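Local coordinates for protein enoyl-CoA hydratase/carnithine racemase (Magnetospirillum magneticum, PDB 4NEK) that belongs to the enoyl-CoA hydratase/isomerase family and probably shifts the double bond of enoyl-CoA substrates between the delta(3) and delta(2) positions, at residues Lys92-Ala97 with Gln203-Met208; Cys113-Ala118 with Met187-Lys192. All coordinates share one frame; numbering follows the deposited sequence.

Interaction 1: Lys92-Ala97 with Gln203-Met208; sequences KPVVAA and QIKALM
K205 reaches from its helix to the carbonyl of K92 on a fully stretched side chain: CG stands anti to the backbone N (chi1 174°), and every later torsion is also close to 180°, which carries the ammonium group clear of the helix and up to the start of the strand. The two backbones can therefore stay apart, the CA atoms of P93 and K205 lying 7.4 Å from each other. K205 NZ donates a hydrogen bond to K92 O at 2.8 Å, coming from above the carbonyl plane, 49° out of it, with a C=O...N angle of 125°. Two carbons of the strand segment also lie close to this nitrogen: P93 CA is 3.8 Å and V94 CG2 4.1 Å from K205 NZ. In the crotonase fold this joins the entry to the parallel strand 94-98 of the central sheet to helix 198-208, in a buried position beside a second subunit, whose M157 packs on P93. D114 supplies the charge partner, its OD2 forming a salt bridge with K205 NZ, while a weak hydrogen bond runs from the same NZ to A90 O. A methionine in place of K205 would probably leave the K92 carbonyl without this donor and the buried D114 carboxylate without its positive mate. The ammonium group of K92 itself points to a different neighbourhood, hydrogen-bonding to V48 O and G42 O.

Interaction 2: Cys113-Ala118 with Met187-Lys192; sequences CDLVYA and MAAARK
Between segments 113-118 and 187-192 the closest CA atoms are those of L115 and A189, 8.1 Å apart, and no hydrogen bond links the segments. A189 turns its methyl toward the strand, and L115 and Y117, two residues apart on it, both direct their side chains at the helix. The A189 methyl is the single point on which both converge. L115 touches it with one branch of its fork, CD1 lying 4.1 Å from A189 CB. Y117 brings the hydroxyl end of its ring: OH is 3.7 Å from A189 CB and the ring carbon CE2 is 3.9 Å from it; the methyl approaches the ring obliquely. In Y117, CG is anti to the carbonyl carbon (chi1 -60°), which tilts the ring back along the strand toward L115 and brings its hydroxyl end to the same methyl. Here the tyrosine oxygen makes a van der Waals contact with carbon and has no polar partner on the helix segment. L193 and L182 of the same helix extend the apolar surface, the first against L115 and the second against Y117. A bound diethylene glycol molecule, probably from the crystallisation liquor, lies about 4 Å from the A189 side chain. K192, at the C-terminal end of the segment, forms salt bridges with E160 of a second subunit and with E180 and D181 of a third. The contact is plain apolar helix-on-sheet packing, with helix 179-194 laid against the largely parallel central sheet of the crotonase fold.

Both interactions are buried and fasten consecutive helices, 198-208 and 179-194, to neighbouring parallel strands of one sheet; their centres are about 10 Å apart, and interaction 2 is nested within the chain segment closed by interaction 1. Their chemistry differs: interaction 1 acts at the start of its strand through a charged lysine side chain bound to a backbone carbonyl, whereas interaction 2 lies along its strand and is apolar. D114, just before strand 115-118, connects them. Besides pairing with K205, its OD2 lies 2.8 Å from V94 N in a probable hydrogen bond, and its OD1 is hydrogen-bonded to H149 of a second subunit. Both interactions also touch that subunit, through P93 in interaction 1 and L115 in interaction 2.

Interaction 1: Lys92-Ala97 with Gln203-Met208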
loop_
_atom_site.group_PDB
_atom_site.type_symbol
_atom_site.label_atom_id
_atom_site.label_comp_id
_atom_site.label_asym_id
_atom_site.label_seq_id
_atom_site.Cartn_x
_atom_site.Cartn_y
_atom_site.Cartn_z
ATOM N N LYS C 92 21.763 20.883 -13.172
ATOM C CA LYS C 92 20.850 20.288 -14.134
ATOM C C LYS C 92 20.263 18.980 -13.607
ATOM O O LYS C 92 20.829 18.337 -12.756
ATOM C CB LYS C 92 21.550 20.039 -15.479
ATOM C CG LYS C 92 22.113 21.303 -16.097
ATOM C CD LYS C 92 22.865 21.074 -17.429
ATOM C CE LYS C 92 23.491 22.378 -17.907
ATOM N NZ LYS C 92 24.235 22.233 -19.166
ATOM N N PRO C 93 19.126 18.599 -14.132
ATOM C CA PRO C 93 18.451 17.403 -13.675
ATOM C C PRO C 93 19.186 16.145 -14.022
ATOM O O PRO C 93 19.896 16.096 -15.023
ATOM C CB PRO C 93 17.122 17.401 -14.448
ATOM C CG PRO C 93 16.956 18.784 -14.973
ATOM C CD PRO C 93 18.338 19.341 -15.137
ATOM N N VAL C 94 18.957 15.127 -13.200
ATOM C CA VAL C 94 19.659 13.861 -13.298
ATOM C C VAL C 94 18.639 12.730 -13.162
ATOM O O VAL C 94 17.896 12.671 -12.211
ATOM C CB VAL C 94 20.676 13.743 -12.166
ATOM C CG1 VAL C 94 21.403 12.424 -12.227
ATOM C CG2 VAL C 94 21.668 14.905 -12.195
ATOM N N VAL C 95 18.591 11.875 -14.165
ATOM C CA VAL C 95 17.693 10.737 -14.178
ATOM C C VAL C 95 18.542 9.491 -14.149
ATOM O O VAL C 95 19.577 9.459 -14.795
ATOM C CB VAL C 95 16.899 10.724 -15.493
ATOM C CG1 VAL C 95 15.989 9.488 -15.574
ATOM C CG2 VAL C 95 16.086 12.003 -15.626
ATOM N N ALA C 96 18.144 8.498 -13.385
ATOM C CA ALA C 96 18.886 7.255 -13.343
ATOM C C ALA C 96 18.002 6.068 -13.634
ATOM O O ALA C 96 16.834 6.097 -13.329
ATOM C CB ALA C 96 19.496 7.081 -11.988
ATOM N N ALA C 97 18.580 5.041 -14.241
ATOM C CA ALA C 97 17.871 3.820 -14.484
ATOM C C ALA C 97 18.692 2.736 -13.877
ATOM O O ALA C 97 19.816 2.507 -14.306
ATOM C CB ALA C 97 17.729 3.592 -15.980
ATOM N N GLN C 203 16.009 26.509 -11.774
ATOM C CA GLN C 203 15.627 27.275 -10.596
ATOM C C GLN C 203 14.702 26.468 -9.715
ATOM O O GLN C 203 14.769 26.520 -8.486
ATOM C CB GLN C 203 14.885 28.528 -11.017
ATOM C CG GLN C 203 15.728 29.563 -11.733
ATOM C CD GLN C 203 16.837 30.065 -10.837
ATOM O OE1 GLN C 203 16.602 30.460 -9.694
ATOM N NE2 GLN C 203 18.065 30.017 -11.339
ATOM N N ILE C 204 13.819 25.709 -10.343
ATOM C CA ILE C 204 12.920 24.860 -9.592
ATOM C C ILE C 204 13.706 23.838 -8.818
ATOM O O ILE C 204 13.453 23.605 -7.625
ATOM C CB ILE C 204 11.915 24.195 -10.515
ATOM C CG1 ILE C 204 10.920 25.274 -11.000
ATOM C CG2 ILE C 204 11.130 23.112 -9.791
ATOM C CD1 ILE C 204 9.898 24.765 -11.998
ATOM N N LYS C 205 14.668 23.210 -9.482
ATOM C CA LYS C 205 15.462 22.181 -8.811
ATOM C C LYS C 205 16.225 22.797 -7.659
ATOM O O LYS C 205 16.266 22.222 -6.570
ATOM C CB LYS C 205 16.408 21.492 -9.780
ATOM C CG LYS C 205 17.330 20.523 -9.097
ATOM C CD LYS C 205 18.070 19.658 -10.087
ATOM C CE LYS C 205 19.174 18.970 -9.318
ATOM N NZ LYS C 205 19.854 17.941 -10.134
ATOM N N ALA C 206 16.788 23.988 -7.866
ATOM C CA ALA C 206 17.576 24.637 -6.809
ATOM C C ALA C 206 16.705 24.990 -5.615
ATOM O O ALA C 206 17.087 24.781 -4.468
ATOM C CB ALA C 206 18.269 25.864 -7.328
ATOM N N LEU C 207 15.507 25.473 -5.867
ATOM C CA LEU C 207 14.572 25.720 -4.753
ATOM C C LEU C 207 14.199 24.432 -4.005
ATOM O O LEU C 207 14.249 24.368 -2.778
ATOM C CB LEU C 207 13.291 26.373 -5.260
ATOM C CG LEU C 207 13.448 27.845 -5.621
ATOM C CD1 LEU C 207 12.246 28.283 -6.438
ATOM C CD2 LEU C 207 13.614 28.711 -4.382
HETATM N N MSE C 208 13.907 23.385 -4.763
HETATM C CA MSE C 208 13.559 22.109 -4.142
HETATM C C MSE C 208 14.639 21.637 -3.244
HETATM O O MSE C 208 14.361 21.026 -2.233
HETATM C CB MSE C 208 13.292 21.036 -5.185
HETATM C CG MSE C 208 11.921 21.274 -5.810
HETATM SE SE MSE C 208 11.673 19.997 -7.261
HETATM C CE MSE C 208 11.280 18.370 -6.233
#

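Interaction 2: Cys113-Ala118 with Met187-Lys192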
loop_
_atom_site.group_PDB
_atom_site.type_symbol
_atom_site.label_atom_id
_atom_site.label_comp_id
_atom_site.label_asym_id
_atom_site.label_seq_id
_atom_site.Cartn_x
_atom_site.Cartn_y
_atom_site.Cartn_z
ATOM N N CYS C 113 19.476 11.992 -7.263
ATOM C CA CYS C 113 18.843 12.038 -8.543
ATOM C C CYS C 113 17.458 12.674 -8.458
ATOM O O CYS C 113 16.846 12.695 -7.396
ATOM C CB CYS C 113 18.791 10.650 -9.134
ATOM S SG CYS C 113 20.470 10.001 -9.383
ATOM N N ASP C 114 16.983 13.215 -9.583
ATOM C CA ASP C 114 15.710 13.865 -9.642
ATOM C C ASP C 114 14.651 12.865 -9.993
ATOM O O ASP C 114 13.540 12.937 -9.455
ATOM C CB ASP C 114 15.770 14.973 -10.621
ATOM C CG ASP C 114 16.804 16.024 -10.211
ATOM O OD1 ASP C 114 16.567 16.745 -9.211
ATOM O OD2 ASP C 114 17.874 16.110 -10.868
ATOM N N LEU C 115 14.986 11.911 -10.850
ATOM C CA LEU C 115 14.104 10.787 -11.133
ATOM C C LEU C 115 14.888 9.526 -11.249
ATOM O O LEU C 115 15.959 9.519 -11.818
ATOM C CB LEU C 115 13.404 10.980 -12.483
ATOM C CG LEU C 115 12.516 12.195 -12.661
ATOM C CD1 LEU C 115 12.091 12.332 -14.117
ATOM C CD2 LEU C 115 11.287 12.137 -11.787
ATOM N N VAL C 116 14.308 8.431 -10.808
ATOM C CA VAL C 116 14.943 7.135 -10.823
ATOM C C VAL C 116 13.944 6.034 -11.120
ATOM O O VAL C 116 12.874 5.983 -10.534
ATOM C CB VAL C 116 15.491 6.836 -9.442
ATOM C CG1 VAL C 116 16.195 5.494 -9.455
ATOM C CG2 VAL C 116 16.443 7.908 -8.982
ATOM N N TYR C 117 14.269 5.172 -12.064
ATOM C CA TYR C 117 13.408 4.023 -12.433
ATOM C C TYR C 117 14.260 2.818 -12.218
ATOM O O TYR C 117 15.452 2.862 -12.474
ATOM C CB TYR C 117 12.937 4.083 -13.892
ATOM C CG TYR C 117 12.153 5.315 -14.111
ATOM C CD1 TYR C 117 10.784 5.372 -13.839
ATOM C CD2 TYR C 117 12.823 6.505 -14.452
ATOM C CE1 TYR C 117 10.078 6.571 -13.941
ATOM C CE2 TYR C 117 12.132 7.711 -14.581
ATOM C CZ TYR C 117 10.768 7.750 -14.331
ATOM O OH TYR C 117 10.135 8.951 -14.513
ATOM N N ALA C 118 13.635 1.740 -11.779
ATOM C CA ALA C 118 14.311 0.511 -11.461
ATOM C C ALA C 118 13.659 -0.689 -12.086
ATOM O O ALA C 118 12.452 -0.721 -12.251
ATOM C CB ALA C 118 14.277 0.320 -9.969
HETATM N N MSE C 187 14.861 7.258 -20.644
HETATM C CA MSE C 187 15.238 8.230 -21.658
HETATM C C MSE C 187 14.070 9.114 -21.957
HETATM O O MSE C 187 14.230 10.300 -22.190
HETATM C CB MSE C 187 15.736 7.493 -22.894
HETATM C CG MSE C 187 15.992 8.418 -24.060
HETATM SE SE MSE C 187 17.373 9.818 -23.704
HETATM C CE MSE C 187 18.921 8.774 -24.352
ATOM N N ALA C 188 12.875 8.546 -21.988
ATOM C CA ALA C 188 11.682 9.348 -22.293
ATOM C C ALA C 188 11.469 10.365 -21.215
ATOM O O ALA C 188 11.114 11.491 -21.497
ATOM C CB ALA C 188 10.430 8.472 -22.435
ATOM N N ALA C 189 11.718 9.977 -19.976
ATOM C CA ALA C 189 11.616 10.934 -18.884
ATOM C C ALA C 189 12.680 12.041 -18.981
ATOM O O ALA C 189 12.388 13.208 -18.759
ATOM C CB ALA C 189 11.723 10.208 -17.575
ATOM N N ALA C 190 13.901 11.659 -19.349
ATOM C CA ALA C 190 14.936 12.630 -19.586
ATOM C C ALA C 190 14.561 13.624 -20.675
ATOM O O ALA C 190 14.800 14.832 -20.539
ATOM C CB ALA C 190 16.233 11.931 -19.953
ATOM N N ARG C 191 14.011 13.134 -21.768
ATOM C CA ARG C 191 13.608 14.013 -22.882
ATOM C C ARG C 191 12.469 14.942 -22.477
ATOM O O ARG C 191 12.424 16.090 -22.867
ATOM C CB ARG C 191 13.148 13.211 -24.085
ATOM C CG ARG C 191 14.281 12.596 -24.846
ATOM C CD ARG C 191 13.802 12.067 -26.187
ATOM N NE ARG C 191 14.783 11.132 -26.727
ATOM C CZ ARG C 191 15.940 11.475 -27.301
ATOM N NH1 ARG C 191 16.273 12.754 -27.483
ATOM N NH2 ARG C 191 16.774 10.526 -27.709
ATOM N N LYS C 192 11.559 14.443 -21.679
ATOM C CA LYS C 192 10.477 15.263 -21.255
ATOM C C LYS C 192 11.033 16.410 -20.385
ATOM O O LYS C 192 10.608 17.542 -20.508
ATOM C CB LYS C 192 9.463 14.415 -20.526
ATOM C CG LYS C 192 8.205 15.164 -20.267
ATOM C CD LYS C 192 7.088 14.290 -19.701
ATOM C CE LYS C 192 5.909 15.184 -19.309
ATOM N NZ LYS C 192 4.637 14.413 -19.152
#